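Local structure of lytic polysaccharide monooxygenase (Neurospora crassa, 4QI8) at residues A[5-10]-A[52-57]; A[70-75]-A[153-158]. The protein is a copper-dependent monooxygenase of family AA9 that probably breaks glycosidic bonds of cellulose by oxidation. All blocks are in the same frame, centred on the assembly; numbering follows the deposited sequence.

Contact 1: residues A[5-10]-A[52-57]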
loop_
_atom_site.group_PDB
_atom_site.type_symbol
_atom_site.label_atom_id
_atom_site.label_comp_id
_atom_site.label_asym_id
_atom_site.label_seq_id
_atom_site.Cartn_x
_atom_site.Cartn_y
_atom_site.Cartn_z
ATOM N N PRO A 5 4.726 -6.150 8.207
ATOM C CA PRO A 5 6.053 -5.858 8.760
ATOM C C PRO A 5 7.253 -6.298 7.920
ATOM O O PRO A 5 8.383 -5.992 8.286
ATOM C CB PRO A 5 6.031 -6.638 10.071
ATOM C CG PRO A 5 5.230 -7.873 9.713
ATOM C CD PRO A 5 4.147 -7.378 8.785
ATOM N N LYS A 6 7.017 -7.010 6.823
ATOM C CA LYS A 6 8.083 -7.659 6.069
ATOM C C LYS A 6 7.873 -7.544 4.588
ATOM O O LYS A 6 6.748 -7.601 4.114
ATOM C CB LYS A 6 8.088 -9.171 6.333
ATOM C CG LYS A 6 8.480 -9.611 7.703
ATOM C CD LYS A 6 8.647 -11.123 7.674
ATOM C CE LYS A 6 8.722 -11.787 9.050
ATOM N NZ LYS A 6 10.015 -11.643 9.779
ATOM N N VAL A 7 8.983 -7.441 3.860
ATOM C CA VAL A 7 8.983 -7.667 2.431
ATOM C C VAL A 7 10.193 -8.527 2.096
ATOM O O VAL A 7 11.218 -8.459 2.776
ATOM C CB VAL A 7 8.978 -6.339 1.650
ATOM C CG1 VAL A 7 10.247 -5.555 1.902
ATOM C CG2 VAL A 7 8.787 -6.585 0.170
ATOM N N TRP A 8 10.069 -9.352 1.068
ATOM C CA TRP A 8 11.208 -10.148 0.657
ATOM C C TRP A 8 11.116 -10.496 -0.800
ATOM O O TRP A 8 10.075 -10.338 -1.431
ATOM C CB TRP A 8 11.366 -11.390 1.548
ATOM C CG TRP A 8 10.297 -12.448 1.470
ATOM C CD1 TRP A 8 10.307 -13.549 0.679
ATOM C CD2 TRP A 8 9.100 -12.530 2.255
ATOM N NE1 TRP A 8 9.187 -14.311 0.910
ATOM C CE2 TRP A 8 8.429 -13.705 1.875
ATOM C CE3 TRP A 8 8.530 -11.727 3.235
ATOM C CZ2 TRP A 8 7.209 -14.088 2.439
ATOM C CZ3 TRP A 8 7.324 -12.114 3.806
ATOM C CH2 TRP A 8 6.678 -13.278 3.402
ATOM N N ALA A 9 12.245 -10.947 -1.326
ATOM C CA ALA A 9 12.368 -11.344 -2.713
ATOM C C ALA A 9 12.770 -12.820 -2.782
ATOM O O ALA A 9 11.988 -13.690 -2.413
ATOM C CB ALA A 9 13.387 -10.463 -3.414
ATOM N N ASN A 10 13.993 -13.100 -3.231
ATOM C CA ASN A 10 14.403 -14.467 -3.555
ATOM C C ASN A 10 15.469 -15.078 -2.643
ATOM O O ASN A 10 16.068 -16.097 -2.995
ATOM C CB ASN A 10 14.911 -14.507 -4.994
ATOM C CG ASN A 10 13.890 -13.991 -5.980
ATOM O OD1 ASN A 10 12.735 -14.420 -5.974
ATOM N ND2 ASN A 10 14.302 -13.048 -6.816
ATOM N N SER A 52 17.198 -1.216 6.617
ATOM C CA SER A 52 17.875 -1.520 5.363
ATOM C C SER A 52 16.945 -1.276 4.176
ATOM O O SER A 52 15.751 -1.023 4.357
ATOM C CB SER A 52 18.367 -2.975 5.364
ATOM O OG SER A 52 19.218 -3.248 6.475
ATOM N N THR A 53 17.508 -1.371 2.978
ATOM C CA THR A 53 16.794 -1.155 1.729
ATOM C C THR A 53 17.016 -2.384 0.860
ATOM O O THR A 53 18.148 -2.824 0.702
ATOM C CB THR A 53 17.325 0.126 1.050
ATOM O OG1 THR A 53 17.045 1.253 1.890
ATOM C CG2 THR A 53 16.714 0.344 -0.321
ATOM N N LEU A 54 15.939 -2.951 0.326
ATOM C CA LEU A 54 15.971 -4.222 -0.388
ATOM C C LEU A 54 16.153 -4.026 -1.890
ATOM O O LEU A 54 15.358 -3.339 -2.518
ATOM C CB LEU A 54 14.671 -4.971 -0.127
ATOM C CG LEU A 54 14.580 -6.351 -0.776
ATOM C CD1 LEU A 54 15.602 -7.314 -0.176
ATOM C CD2 LEU A 54 13.167 -6.907 -0.654
ATOM N N SER A 55 17.185 -4.643 -2.455
ATOM C CA SER A 55 17.425 -4.576 -3.893
ATOM C C SER A 55 16.519 -5.561 -4.634
ATOM O O SER A 55 16.451 -6.740 -4.289
ATOM C CB SER A 55 18.894 -4.876 -4.196
ATOM O OG SER A 55 19.166 -4.697 -5.573
ATOM N N VAL A 56 15.824 -5.066 -5.654
ATOM C CA VAL A 56 14.906 -5.885 -6.445
ATOM C C VAL A 56 14.956 -5.439 -7.895
ATOM O O VAL A 56 15.040 -4.250 -8.170
ATOM C CB VAL A 56 13.453 -5.769 -5.942
ATOM C CG1 VAL A 56 13.004 -4.328 -5.916
ATOM C CG2 VAL A 56 12.510 -6.589 -6.815
ATOM N N ALA A 57 14.904 -6.386 -8.823
ATOM C CA ALA A 57 14.873 -6.045 -10.240
ATOM C C ALA A 57 13.468 -5.644 -10.685
ATOM O O ALA A 57 12.482 -6.306 -10.355
ATOM C CB ALA A 57 15.373 -7.209 -11.072
#

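Contact 2: residues A[70-75]-A[153-158]. With CU (copper (II) ion), chain C.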
loop_
_atom_site.group_PDB
_atom_site.type_symbol
_atom_site.label_atom_id
_atom_site.label_comp_id
_atom_site.label_asym_id
_atom_site.label_seq_id
_atom_site.Cartn_x
_atom_site.Cartn_y
_atom_site.Cartn_z
ATOM N N VAL A 70 -4.497 -11.375 6.959
ATOM C CA VAL A 70 -5.570 -10.415 6.718
ATOM C C VAL A 70 -6.919 -11.108 6.889
ATOM O O VAL A 70 -7.144 -12.183 6.329
ATOM C CB VAL A 70 -5.456 -9.846 5.293
ATOM C CG1 VAL A 70 -6.675 -9.000 4.940
ATOM C CG2 VAL A 70 -4.175 -9.041 5.148
ATOM N N TYR A 71 -7.827 -10.492 7.641
ATOM C CA TYR A 71 -9.129 -11.111 7.874
ATOM C C TYR A 71 -10.310 -10.160 7.839
ATOM O O TYR A 71 -11.437 -10.607 7.950
ATOM C CB TYR A 71 -9.135 -11.900 9.182
ATOM C CG TYR A 71 -8.921 -11.081 10.422
ATOM C CD1 TYR A 71 -9.991 -10.515 11.115
ATOM C CD2 TYR A 71 -7.645 -10.859 10.902
ATOM C CE1 TYR A 71 -9.782 -9.775 12.263
ATOM C CE2 TYR A 71 -7.427 -10.123 12.036
ATOM C CZ TYR A 71 -8.495 -9.577 12.715
ATOM O OH TYR A 71 -8.250 -8.851 13.865
ATOM N N HIS A 72 -10.082 -8.864 7.687
ATOM C CA HIS A 72 -11.208 -7.962 7.453
ATOM C C HIS A 72 -11.483 -7.928 5.952
ATOM O O HIS A 72 -10.556 -8.086 5.148
ATOM C CB HIS A 72 -10.934 -6.547 7.956
ATOM C CG HIS A 72 -10.682 -6.451 9.428
ATOM N ND1 HIS A 72 -11.592 -6.887 10.368
ATOM C CD2 HIS A 72 -9.651 -5.914 10.124
ATOM C CE1 HIS A 72 -11.117 -6.631 11.578
ATOM N NE2 HIS A 72 -9.941 -6.047 11.460
ATOM N N PRO A 73 -12.744 -7.694 5.559
ATOM C CA PRO A 73 -13.075 -7.621 4.132
ATOM C C PRO A 73 -12.669 -6.281 3.532
ATOM O O PRO A 73 -12.912 -5.229 4.119
ATOM C CB PRO A 73 -14.593 -7.761 4.131
ATOM C CG PRO A 73 -15.014 -7.161 5.441
ATOM C CD PRO A 73 -13.940 -7.563 6.412
ATOM N N GLY A 74 -12.074 -6.326 2.352
ATOM C CA GLY A 74 -11.731 -5.133 1.622
ATOM C C GLY A 74 -10.476 -5.327 0.802
ATOM O O GLY A 74 -9.885 -6.413 0.797
ATOM N N PRO A 75 -10.065 -4.272 0.094
ATOM C CA PRO A 75 -8.978 -4.399 -0.880
ATOM C C PRO A 75 -7.573 -4.159 -0.337
ATOM O O PRO A 75 -7.343 -3.250 0.461
ATOM C CB PRO A 75 -9.296 -3.288 -1.878
ATOM C CG PRO A 75 -9.911 -2.234 -1.024
ATOM C CD PRO A 75 -10.777 -2.989 -0.059
ATOM N N ALA A 153 -14.930 5.408 9.347
ATOM C CA ALA A 153 -15.018 4.039 9.854
ATOM C C ALA A 153 -14.219 3.005 9.058
ATOM O O ALA A 153 -14.025 1.894 9.537
ATOM C CB ALA A 153 -16.465 3.603 9.986
ATOM N N ALA A 154 -13.770 3.346 7.851
ATOM C CA ALA A 154 -12.869 2.472 7.105
ATOM C C ALA A 154 -11.561 2.337 7.876
ATOM O O ALA A 154 -11.065 3.298 8.450
ATOM C CB ALA A 154 -12.627 3.036 5.716
ATOM N N GLN A 155 -10.995 1.138 7.858
ATOM C CA GLN A 155 -9.808 0.819 8.651
ATOM C C GLN A 155 -8.619 0.564 7.731
ATOM O O GLN A 155 -8.561 -0.455 7.041
ATOM C CB GLN A 155 -10.074 -0.423 9.511
ATOM C CG GLN A 155 -11.209 -0.207 10.492
ATOM C CD GLN A 155 -11.509 -1.405 11.369
ATOM O OE1 GLN A 155 -10.896 -2.477 11.245
ATOM N NE2 GLN A 155 -12.481 -1.232 12.256
ATOM N N PHE A 156 -7.660 1.482 7.727
ATOM C CA PHE A 156 -6.481 1.356 6.870
ATOM C C PHE A 156 -5.310 0.750 7.647
ATOM O O PHE A 156 -4.894 1.278 8.686
ATOM C CB PHE A 156 -6.056 2.722 6.311
ATOM C CG PHE A 156 -7.072 3.373 5.407
ATOM C CD1 PHE A 156 -8.151 4.075 5.923
ATOM C CD2 PHE A 156 -6.909 3.322 4.034
ATOM C CE1 PHE A 156 -9.059 4.688 5.079
ATOM C CE2 PHE A 156 -7.811 3.940 3.193
ATOM C CZ PHE A 156 -8.888 4.621 3.722
ATOM N N TYR A 157 -4.777 -0.352 7.126
ATOM C CA TYR A 157 -3.628 -1.048 7.711
ATOM C C TYR A 157 -2.479 -0.871 6.716
ATOM O O TYR A 157 -2.563 -1.343 5.592
ATOM C CB TYR A 157 -3.964 -2.531 7.939
ATOM C CG TYR A 157 -5.134 -2.724 8.877
ATOM C CD1 TYR A 157 -4.929 -2.799 10.258
ATOM C CD2 TYR A 157 -6.442 -2.826 8.402
ATOM C CE1 TYR A 157 -5.986 -2.964 11.130
ATOM C CE2 TYR A 157 -7.504 -2.999 9.274
ATOM C CZ TYR A 157 -7.270 -3.065 10.636
ATOM O OH TYR A 157 -8.295 -3.228 11.540
ATOM N N ILE A 158 -1.436 -0.147 7.123
ATOM C CA ILE A 158 -0.453 0.437 6.208
ATOM C C ILE A 158 0.976 0.180 6.667
ATOM O O ILE A 158 1.249 0.205 7.874
ATOM C CB ILE A 158 -0.675 1.970 6.119
ATOM C CG1 ILE A 158 -2.022 2.278 5.462
ATOM C CG2 ILE A 158 0.461 2.675 5.372
ATOM C CD1 ILE A 158 -2.538 3.681 5.781
HETATM CU CU CU C . -8.909 -5.324 13.021
HETATM O O HOH W 1 -9.942 -7.003 14.571
HETATM O O HOH W 2 -10.518 -4.121 13.426
#

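Contact 1: residues A[5-10]-A[52-57]
Val7 O accepts a hydrogen bond from Thr14 OG1, tying its backbone to the following loop while its side chain turns to meet Leu54. The two residues belong to edge strands of different sheets of the beta-sandwich: 3-8 borders the three-stranded antiparallel sheet, and 54-57 borders the mixed sheet. The contact therefore joins the sheets along one flank of the sandwich, and it does so by van der Waals contact. Leu54 is the residue that reaches across. Its CG stands anti to the backbone N (chi1 -178°), and the branched end reaches across to the other strand, where Leu54 CD2 settles 4.0 Å from Trp8 CA. Leu54 CD2 also lies 4.2 Å from Ala9 N, so a single branch rests against the backbone where strand 3-8 gives way to a loop. Ala9 adds its methyl from beyond, with CB 4.5 Å from Leu54 CD2. In the modelled conformer of Val7, one of two, CG1 comes to 4.1 Å from Leu54 CD2, and the two side chains run aslant to each other. Backbone bonds from Trp8 to Thr63 and from Leu54 to Gln162 hold each edge strand to its own sheet, and Ile62 touches Val7, Ala9 and Val56. The bond from CA to CB of Trp8 points away from strand 54-57, and the six-membered part of its indole meets Lys6 edge-on, with Lys6 CB 3.9 Å from Trp8 CZ3.

Contact 2: residues A[70-75]-A[153-158]
His72 and Tyr157 meet at the copper ion, which His72 NE2 binds at 2.0 Å and Tyr157 OH approaches more loosely, at 2.6 Å. His1 completes the protein ligands, giving the histidine brace of lytic polysaccharide monooxygenases. Water 2 is a short ligand, 2.0 Å from the copper, whereas water 1 stands at 2.5 Å, nearly opposite Tyr157 OH (167° across the metal); the two long bonds thus form an axial pair, as in elongated copper(II) sites. Water 1 is also hydrogen-bonded to Tyr71 OH, at 2.6 Å. In the second shell, Tyr157 OH donates to Gln155 OE1 over 2.7 Å, reaching the oxygen from well above the carbonyl plane. The glutamine chain is extended beyond CG (chi2 -180°), and this carries OE1 over one face of the His72 imidazole, 3.6 Å above its plane, with ring and amide planes almost perpendicular. Tyr71 CD1 covers the opposite face. With an alanine at Gln155, the Tyr157 hydroxyl would probably be left without its acceptor and less fixed in direction, and one face of His72 would lose the contact with the amide oxygen. The position of Gln155, beside His146, is consistent with a part in binding O2. His72 comes from the loop between strands 61-67 and 76-82; Tyr157 lies on strand 155-166, its side chain against Phe4 of strand 3-8, while Phe156 packs on strand 134-144 and helix 39-42.

In the fold
Contacts 1 and 2 lie on opposite sides of the chain's centre, their own centres 23 Å apart and their nearest atoms about 7 Å from each other. Two strands run between them. Strand 155-166 supplies copper-binding Tyr157 near its start and farther along pairs in parallel with 54-57, the edge strand of contact 1; strand 3-8, which carries the other half of contact 1, begins shortly after copper ligand His1. Contact 2 supplies two of the three protein ligands of the copper, whereas contact 1 joins the two sheets away from the copper site. Along the chain, contact 1 is complete before residues 70-75 of contact 2 are reached.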